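Local coordinates for cellulosome anchoring protein cohesin region (PDB 4DH2) that is a type I cohesin module of a cellulosome anchoring protein that binds the dockerin of a partner protein, at residues K27-V41 / K105-P119. Numbering follows the deposited sequence.
Sequences KAGDTVEIPLKFENV and KTDGVFAKLTVRIKP
The rings of F38 and F110 form an offset stack, with centroids 4.3 Å apart and planes only 18° from parallel. F110 CB also sits over the centre of the F38 ring, a CH-pi contact of 3.9 Å to the centroid. With CG between the backbone N and the carbonyl carbon (chi1 79°), the F110 ring lies alongside the neighbouring strand, where its CE2 comes 3.3 Å from L36 CB. The placement coincides with a classic beta bulge, F110 and A111 both facing L36. L36 O accepts a bond from F110 N at 2.8 Å and a weak one from A111 N, while the register slips by one residue. Beyond the bulge the antiparallel pairing is regular, and the inward face carries L36, I34 and V32 against L113 and V115. L36 and L113 cross at about a right angle, CD1 of L36 meeting CG of L113, and I34 CD1 approaches V115 CG2 in the same manner. On the other face E33 and T114 lie side by side, bridged by a water 2.8 Å from E33 OE2 and 2.6 Å from T114 OG1. Past F38 and G108, on the other side of the bulge, the D107 carboxylate receives two backbone N-H groups: N40 N reaches OD2 (2.8 Å) from above its plane, and V41 N meets OD1 (2.9 Å) on the syn side, somewhat out of plane. F49, F141 and F91 extend the aromatic cluster inside the domain. Strands 31-39 and 108-117, with a mostly apolar inner face and a mixed, largely polar outer one, are neighbours in the cohesin beta sandwich (jelly roll), F38, L36, I34 and V32 facing its core.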
ATOM      1  N   LYS A  27       7.709  23.360  11.475  1.00 28.65           N
ATOM      2  CA  LYS A  27       8.608  23.665  12.561  1.00 32.80           C
ATOM      3  C   LYS A  27       8.651  22.469  13.475  1.00 26.28           C
ATOM      4  O   LYS A  27       7.678  21.723  13.577  1.00 23.26           O
ATOM      5  CB  LYS A  27       8.117  24.905  13.315  1.00 34.71           C
ATOM      6  CG  LYS A  27       8.023  26.144  12.441  1.00 60.65           C
ATOM      7  CD  LYS A  27       7.401  27.314  13.194  1.00 84.74           C
ATOM      8  CE  LYS A  27       7.275  28.554  12.310  1.00101.42           C
ATOM      9  NZ  LYS A  27       6.415  29.611  12.919  1.00108.92           N
ATOM     10  N   ALA A  28       9.762  22.293  14.170  1.00 26.90           N
ATOM     11  CA  ALA A  28       9.865  21.222  15.145  1.00 31.40           C
ATOM     12  C   ALA A  28       8.734  21.370  16.135  1.00 34.10           C
ATOM     13  O   ALA A  28       8.462  22.475  16.605  1.00 28.86           O
ATOM     14  CB  ALA A  28      11.155  21.303  15.865  1.00 33.79           C
ATOM     15  N   GLY A  29       8.100  20.245  16.448  1.00 28.68           N
ATOM     16  CA  GLY A  29       6.959  20.191  17.331  1.00 30.20           C
ATOM     17  C   GLY A  29       5.605  20.265  16.641  1.00 27.61           C
ATOM     18  O   GLY A  29       4.600  19.986  17.278  1.00 27.74           O
ATOM     19  N   ASP A  30       5.562  20.658  15.366  1.00 23.50           N
ATOM     20  CA  ASP A  30       4.298  20.817  14.661  1.00 23.92           C
ATOM     21  C   ASP A  30       3.629  19.479  14.427  1.00 29.70           C
ATOM     22  O   ASP A  30       4.292  18.448  14.285  1.00 27.74           O
ATOM     23  CB  ASP A  30       4.481  21.432  13.273  1.00 23.19           C
ATOM     24  CG  ASP A  30       4.736  22.912  13.299  1.00 34.55           C
ATOM     25  OD1 ASP A  30       4.620  23.533  14.380  1.00 25.70           O
ATOM     26  OD2 ASP A  30       5.034  23.449  12.211  1.00 30.00           O
ATOM     27  N   THR A  31       2.312  19.508  14.362  1.00 27.22           N
ATOM     28  CA  THR A  31       1.562  18.419  13.747  1.00 26.47           C
ATOM     29  C   THR A  31       1.061  18.922  12.421  1.00 24.93           C
ATOM     30  O   THR A  31       0.413  19.968  12.346  1.00 24.60           O
ATOM     31  CB  THR A  31       0.370  17.975  14.612  1.00 28.78           C
ATOM     32  OG1 THR A  31       0.846  17.547  15.887  1.00 24.46           O
ATOM     33  CG2 THR A  31      -0.407  16.849  13.942  1.00 32.31           C
ATOM     34  N   VAL A  32       1.346  18.175  11.351  1.00 21.91           N
ATOM     35  CA  VAL A  32       1.046  18.636  10.011  1.00 25.85           C
ATOM     36  C   VAL A  32       0.503  17.461   9.188  1.00 24.90           C
ATOM     37  O   VAL A  32       0.602  16.307   9.613  1.00 25.08           O
ATOM     38  CB  VAL A  32       2.305  19.185   9.318  1.00 25.54           C
ATOM     39  CG1 VAL A  32       2.883  20.377  10.081  1.00 29.94           C
ATOM     40  CG2 VAL A  32       3.367  18.085   9.165  1.00 27.69           C
ATOM     41  N   GLU A  33      -0.096  17.778   8.044  1.00 22.31           N
ATOM     42  CA  GLU A  33      -0.569  16.751   7.100  1.00 21.40           C
ATOM     43  C   GLU A  33       0.399  16.654   5.922  1.00 24.45           C
ATOM     44  O   GLU A  33       0.894  17.674   5.446  1.00 24.90           O
ATOM     45  CB  GLU A  33      -1.956  17.094   6.593  1.00 29.39           C
ATOM     46  CG  GLU A  33      -3.022  16.797   7.613  1.00 34.25           C
ATOM     47  CD  GLU A  33      -4.415  17.118   7.128  1.00 41.09           C
ATOM     48  OE1 GLU A  33      -4.561  17.687   6.020  1.00 38.83           O
ATOM     49  OE2 GLU A  33      -5.361  16.793   7.871  1.00 45.13           O
ATOM     50  N   ILE A  34       0.739  15.428   5.508  1.00 23.45           N
ATOM     51  CA  ILE A  34       1.546  15.221   4.308  1.00 23.81           C
ATOM     52  C   ILE A  34       0.663  14.525   3.257  1.00 24.08           C
ATOM     53  O   ILE A  34       0.261  13.383   3.444  1.00 24.58           O
ATOM     54  CB  ILE A  34       2.787  14.345   4.595  1.00 19.89           C
ATOM     55  CG1 ILE A  34       3.698  15.005   5.640  1.00 29.48           C
ATOM     56  CG2 ILE A  34       3.578  14.098   3.301  1.00 25.25           C
ATOM     57  CD1 ILE A  34       4.780  14.126   6.080  1.00 31.00           C
ATOM     58  N   PRO A  35       0.332  15.228   2.168  1.00 23.61           N
ATOM     59  CA  PRO A  35      -0.478  14.636   1.109  1.00 26.20           C
ATOM     60  C   PRO A  35       0.400  13.781   0.216  1.00 24.53           C
ATOM     61  O   PRO A  35       1.548  14.147  -0.049  1.00 22.61           O
ATOM     62  CB  PRO A  35      -1.017  15.843   0.334  1.00 34.33           C
ATOM     63  CG  PRO A  35      -0.638  17.058   1.156  1.00 39.07           C
ATOM     64  CD  PRO A  35       0.583  16.657   1.916  1.00 30.37           C
ATOM     65  N   LEU A  36      -0.169  12.663  -0.218  1.00 25.40           N
ATOM     66  CA  LEU A  36       0.473  11.744  -1.153  1.00 22.10           C
ATOM     67  C   LEU A  36      -0.446  11.682  -2.376  1.00 19.10           C
ATOM     68  O   LEU A  36      -1.657  11.533  -2.231  1.00 22.35           O
ATOM     69  CB  LEU A  36       0.611  10.358  -0.506  1.00 21.96           C
ATOM     70  CG  LEU A  36       1.209  10.366   0.894  1.00 20.75           C
ATOM     71  CD1 LEU A  36       1.184   8.969   1.483  1.00 27.88           C
ATOM     72  CD2 LEU A  36       2.627  10.893   0.898  1.00 25.88           C
ATOM     73  N   LYS A  37       0.131  11.817  -3.567  1.00 19.86           N
ATOM     74  CA  LYS A  37      -0.638  12.031  -4.778  1.00 22.15           C
ATOM     75  C   LYS A  37      -0.299  11.011  -5.836  1.00 19.33           C
ATOM     76  O   LYS A  37       0.798  10.483  -5.852  1.00 19.41           O
ATOM     77  CB  LYS A  37      -0.335  13.407  -5.385  1.00 24.09           C
ATOM     78  CG  LYS A  37      -1.036  14.571  -4.712  1.00 37.86           C
ATOM     79  CD  LYS A  37      -0.802  15.857  -5.500  1.00 50.99           C
ATOM     80  CE  LYS A  37      -1.542  15.834  -6.832  1.00 64.67           C
ATOM     81  NZ  LYS A  37      -0.868  16.630  -7.908  1.00 69.89           N
ATOM     82  N   PHE A  38      -1.279  10.743  -6.687  1.00 20.54           N
ATOM     83  CA  PHE A  38      -1.086  10.057  -7.941  1.00 20.06           C
ATOM     84  C   PHE A  38      -1.292  11.083  -9.033  1.00 18.51           C
ATOM     85  O   PHE A  38      -2.251  11.875  -8.986  1.00 22.48           O
ATOM     86  CB  PHE A  38      -2.156   8.983  -8.185  1.00 19.65           C
ATOM     87  CG  PHE A  38      -2.093   7.796  -7.277  1.00 15.42           C
ATOM     88  CD1 PHE A  38      -0.946   7.496  -6.535  1.00 17.14           C
ATOM     89  CD2 PHE A  38      -3.186   6.930  -7.212  1.00 19.87           C
ATOM     90  CE1 PHE A  38      -0.920   6.398  -5.712  1.00 17.55           C
ATOM     91  CE2 PHE A  38      -3.152   5.812  -6.395  1.00 20.08           C
ATOM     92  CZ  PHE A  38      -2.015   5.553  -5.646  1.00 15.21           C
ATOM     93  N   GLU A  39      -0.406  11.069 -10.023  1.00 21.69           N
ATOM     94  CA  GLU A  39      -0.561  11.889 -11.215  0.57 25.45           C
ATOM     95  C   GLU A  39      -0.441  11.009 -12.448  1.00 26.76           C
ATOM     96  O   GLU A  39       0.237   9.978 -12.412  1.00 21.90           O
ATOM     97  CB  GLU A  39       0.504  12.994 -11.252  0.57 25.95           C
ATOM     98  CG  GLU A  39       0.331  14.083 -10.191  0.57 29.61           C
ATOM     99  CD  GLU A  39       1.428  15.146 -10.235  0.57 30.31           C
ATOM    100  OE1 GLU A  39       2.384  15.013 -11.034  0.57 29.58           O
ATOM    101  OE2 GLU A  39       1.336  16.114  -9.456  0.57 30.85           O
ATOM    102  N   ASN A  40      -1.096  11.420 -13.527  1.00 24.33           N
ATOM    103  CA  ASN A  40      -1.106  10.652 -14.768  1.00 25.97           C
ATOM    104  C   ASN A  40      -1.688   9.251 -14.567  1.00 23.87           C
ATOM    105  O   ASN A  40      -1.182   8.270 -15.107  1.00 24.70           O
ATOM    106  CB  ASN A  40       0.303  10.586 -15.328  1.00 24.88           C
ATOM    107  CG  ASN A  40       0.857  11.968 -15.589  1.00 26.50           C
ATOM    108  OD1 ASN A  40       0.198  12.773 -16.250  1.00 31.01           O
ATOM    109  ND2 ASN A  40       2.009  12.275 -15.018  1.00 29.97           N
ATOM    110  N   VAL A  41      -2.746   9.173 -13.777  1.00 23.07           N
ATOM    111  CA  VAL A  41      -3.456   7.918 -13.591  1.00 19.25           C
ATOM    112  C   VAL A  41      -4.052   7.460 -14.927  1.00 21.34           C
ATOM    113  O   VAL A  41      -4.719   8.241 -15.601  1.00 24.86           O
ATOM    114  CB  VAL A  41      -4.569   8.072 -12.538  1.00 20.60           C
ATOM    115  CG1 VAL A  41      -5.398   6.786 -12.430  1.00 19.82           C
ATOM    116  CG2 VAL A  41      -3.962   8.471 -11.179  1.00 21.71           C
ATOM    117  N   LYS A 105      -9.481   6.420 -11.421  1.00 22.63           N
ATOM    118  CA  LYS A 105      -9.257   6.921 -12.786  1.00 22.03           C
ATOM    119  C   LYS A 105      -8.845   8.381 -12.821  1.00 28.78           C
ATOM    120  O   LYS A 105      -8.644   8.949 -13.899  1.00 32.27           O
ATOM    121  CB  LYS A 105     -10.535   6.783 -13.622  1.00 25.96           C
ATOM    122  CG  LYS A 105     -10.985   5.350 -13.805  1.00 25.98           C
ATOM    123  CD  LYS A 105     -12.309   5.296 -14.576  1.00 30.63           C
ATOM    124  CE  LYS A 105     -12.625   3.887 -14.993  1.00 30.75           C
ATOM    125  NZ  LYS A 105     -13.979   3.777 -15.661  1.00 38.20           N
ATOM    126  N   THR A 106      -8.722   8.979 -11.638  1.00 20.43           N
ATOM    127  CA  THR A 106      -8.526  10.413 -11.479  1.00 27.54           C
ATOM    128  C   THR A 106      -7.241  10.760 -10.723  1.00 27.45           C
ATOM    129  O   THR A 106      -6.903  10.092  -9.754  1.00 24.69           O
ATOM    130  CB  THR A 106      -9.700  10.969 -10.677  1.00 29.38           C
ATOM    131  OG1 THR A 106     -10.911  10.680 -11.382  1.00 34.18           O
ATOM    132  CG2 THR A 106      -9.561  12.480 -10.489  1.00 36.93           C
ATOM    133  N   ASP A 107      -6.546  11.819 -11.150  1.00 20.57           N
ATOM    134  CA  ASP A 107      -5.341  12.284 -10.470  1.00 22.71           C
ATOM    135  C   ASP A 107      -5.706  13.012  -9.186  1.00 26.33           C
ATOM    136  O   ASP A 107      -6.753  13.645  -9.099  1.00 26.55           O
ATOM    137  CB  ASP A 107      -4.569  13.267 -11.337  1.00 23.66           C
ATOM    138  CG  ASP A 107      -3.946  12.633 -12.536  1.00 30.47           C
ATOM    139  OD1 ASP A 107      -4.222  11.443 -12.764  1.00 29.50           O
ATOM    140  OD2 ASP A 107      -3.185  13.328 -13.257  1.00 30.58           O
ATOM    141  N   GLY A 108      -4.819  12.983  -8.211  1.00 25.84           N
ATOM    142  CA  GLY A 108      -5.067  13.700  -6.974  1.00 30.99           C
ATOM    143  C   GLY A 108      -4.499  13.011  -5.757  1.00 25.95           C
ATOM    144  O   GLY A 108      -3.599  12.160  -5.848  1.00 22.53           O
ATOM    145  N   VAL A 109      -5.013  13.390  -4.593  1.00 23.12           N
ATOM    146  CA  VAL A 109      -4.483  12.869  -3.347  1.00 24.34           C
ATOM    147  C   VAL A 109      -5.058  11.486  -3.069  1.00 23.42           C
ATOM    148  O   VAL A 109      -6.281  11.306  -3.059  1.00 27.72           O
ATOM    149  CB  VAL A 109      -4.821  13.815  -2.167  1.00 25.72           C
ATOM    150  CG1 VAL A 109      -4.442  13.176  -0.848  1.00 27.63           C
ATOM    151  CG2 VAL A 109      -4.122  15.149  -2.371  1.00 29.03           C
ATOM    152  N   PHE A 110      -4.177  10.497  -2.882  1.00 22.95           N
ATOM    153  CA  PHE A 110      -4.625   9.140  -2.565  1.00 20.71           C
ATOM    154  C   PHE A 110      -4.596   8.848  -1.070  1.00 25.05           C
ATOM    155  O   PHE A 110      -5.290   7.936  -0.598  1.00 22.21           O
ATOM    156  CB  PHE A 110      -3.824   8.071  -3.344  1.00 20.82           C
ATOM    157  CG  PHE A 110      -2.451   7.765  -2.774  1.00 19.38           C
ATOM    158  CD1 PHE A 110      -2.277   6.778  -1.818  1.00 20.78           C
ATOM    159  CD2 PHE A 110      -1.331   8.418  -3.259  1.00 17.64           C
ATOM    160  CE1 PHE A 110      -1.007   6.460  -1.352  1.00 25.24           C
ATOM    161  CE2 PHE A 110      -0.077   8.107  -2.808  1.00 21.06           C
ATOM    162  CZ  PHE A 110       0.090   7.131  -1.838  1.00 21.99           C
ATOM    163  N   ALA A 111      -3.811   9.609  -0.318  1.00 27.18           N
ATOM    164  CA  ALA A 111      -3.800   9.462   1.132  1.00 21.97           C
ATOM    165  C   ALA A 111      -3.195  10.698   1.763  1.00 24.21           C
ATOM    166  O   ALA A 111      -2.424  11.422   1.128  1.00 23.81           O
ATOM    167  CB  ALA A 111      -3.051   8.239   1.536  1.00 21.96           C
ATOM    168  N   LYS A 112      -3.564  10.959   3.012  1.00 22.46           N
ATOM    169  CA  LYS A 112      -2.930  12.027   3.760  1.00 28.30           C
ATOM    170  C   LYS A 112      -2.390  11.431   5.049  1.00 20.65           C
ATOM    171  O   LYS A 112      -3.117  10.723   5.770  1.00 23.13           O
ATOM    172  CB  LYS A 112      -3.956  13.120   4.100  1.00 34.96           C
ATOM    173  CG  LYS A 112      -4.448  13.903   2.910  1.00 44.77           C
ATOM    174  CD  LYS A 112      -5.449  14.983   3.346  1.00 62.19           C
ATOM    175  CE  LYS A 112      -5.819  15.905   2.179  1.00 75.92           C
ATOM    176  NZ  LYS A 112      -6.898  15.348   1.290  1.00 77.33           N
ATOM    177  N   LEU A 113      -1.136  11.740   5.364  1.00 23.14           N
ATOM    178  CA  LEU A 113      -0.563  11.325   6.622  1.00 21.06           C
ATOM    179  C   LEU A 113      -0.728  12.493   7.579  1.00 26.12           C
ATOM    180  O   LEU A 113      -0.555  13.627   7.168  1.00 28.47           O
ATOM    181  CB  LEU A 113       0.922  11.125   6.467  1.00 25.07           C
ATOM    182  CG  LEU A 113       1.348  10.165   5.356  1.00 25.55           C
ATOM    183  CD1 LEU A 113       2.851  10.033   5.365  1.00 24.03           C
ATOM    184  CD2 LEU A 113       0.664   8.841   5.549  1.00 24.20           C
ATOM    185  N   THR A 114      -1.052  12.226   8.833  1.00 21.86           N
ATOM    186  CA  THR A 114      -0.974  13.268   9.850  1.00 20.64           C
ATOM    187  C   THR A 114       0.191  12.884  10.721  1.00 19.42           C
ATOM    188  O   THR A 114       0.180  11.812  11.343  1.00 24.65           O
ATOM    189  CB  THR A 114      -2.268  13.338  10.699  1.00 23.71           C
ATOM    190  OG1 THR A 114      -3.392  13.574   9.844  1.00 25.64           O
ATOM    191  CG2 THR A 114      -2.176  14.461  11.747  1.00 29.84           C
ATOM    192  N   VAL A 115       1.211  13.741  10.784  1.00 20.44           N
ATOM    193  CA  VAL A 115       2.385  13.413  11.535  1.00 23.66           C
ATOM    194  C   VAL A 115       2.771  14.511  12.503  1.00 27.49           C
ATOM    195  O   VAL A 115       2.470  15.689  12.286  1.00 26.08           O
ATOM    196  CB  VAL A 115       3.581  13.152  10.620  1.00 31.14           C
ATOM    197  CG1 VAL A 115       3.177  12.170   9.519  1.00 27.12           C
ATOM    198  CG2 VAL A 115       4.140  14.472  10.033  1.00 24.79           C
ATOM    199  N   ARG A 116       3.469  14.116  13.557  1.00 21.83           N
ATOM    200  CA  ARG A 116       4.028  15.094  14.487  1.00 24.60           C
ATOM    201  C   ARG A 116       5.499  15.143  14.270  1.00 31.30           C
ATOM    202  O   ARG A 116       6.147  14.110  14.233  1.00 28.13           O
ATOM    203  CB  ARG A 116       3.776  14.691  15.934  1.00 27.42           C
ATOM    204  CG  ARG A 116       4.494  15.612  16.929  1.00 45.04           C
ATOM    205  CD  ARG A 116       4.463  15.069  18.340  1.00 62.15           C
ATOM    206  NE  ARG A 116       3.185  15.338  18.991  1.00 66.82           N
ATOM    207  CZ  ARG A 116       2.463  14.437  19.646  1.00 69.47           C
ATOM    208  NH1 ARG A 116       2.878  13.183  19.758  1.00 73.58           N
ATOM    209  NH2 ARG A 116       1.316  14.796  20.195  1.00 65.86           N
ATOM    210  N   ILE A 117       6.036  16.342  14.116  1.00 29.32           N
ATOM    211  CA  ILE A 117       7.472  16.509  14.024  1.00 25.84           C
ATOM    212  C   ILE A 117       8.054  16.627  15.426  1.00 33.70           C
ATOM    213  O   ILE A 117       7.653  17.502  16.205  1.00 26.84           O
ATOM    214  CB  ILE A 117       7.823  17.747  13.191  1.00 26.41           C
ATOM    215  CG1 ILE A 117       7.126  17.669  11.833  1.00 34.61           C
ATOM    216  CG2 ILE A 117       9.355  17.888  13.073  1.00 29.97           C
ATOM    217  CD1 ILE A 117       7.317  18.885  10.981  1.00 51.29           C
ATOM    218  N   LYS A 118       8.994  15.757  15.770  1.00 27.75           N
ATOM    219  CA  LYS A 118       9.428  15.693  17.165  1.00 31.08           C
ATOM    220  C   LYS A 118      10.102  16.989  17.594  1.00 39.13           C
ATOM    221  O   LYS A 118      10.956  17.508  16.898  1.00 34.35           O
ATOM    222  CB  LYS A 118      10.298  14.462  17.423  1.00 36.03           C
ATOM    223  CG  LYS A 118       9.519  13.169  17.189  1.00 42.06           C
ATOM    224  CD  LYS A 118      10.164  11.957  17.826  1.00 46.78           C
ATOM    225  CE  LYS A 118       9.341  10.716  17.532  1.00 50.84           C
ATOM    226  NZ  LYS A 118       9.952   9.481  18.085  1.00 49.82           N
ATOM    227  N   PRO A 119       9.684  17.536  18.741  1.00 36.43           N
ATOM    228  CA  PRO A 119      10.168  18.865  19.121  1.00 35.53           C
ATOM    229  C   PRO A 119      11.648  18.870  19.470  1.00 31.38           C
ATOM    230  O   PRO A 119      12.236  19.940  19.494  1.00 42.56           O
ATOM    231  CB  PRO A 119       9.321  19.217  20.357  1.00 45.06           C
ATOM    232  CG  PRO A 119       8.863  17.901  20.915  1.00 40.01           C
ATOM    233  CD  PRO A 119       8.721  16.983  19.711  1.00 38.91           C
TER
HETATM  234  O   HOH W   1      -5.357  15.239  10.226  1.00 33.29           O
HETATM  235  O   HOH W   2      -6.398  10.250 -15.140  1.00 42.89           O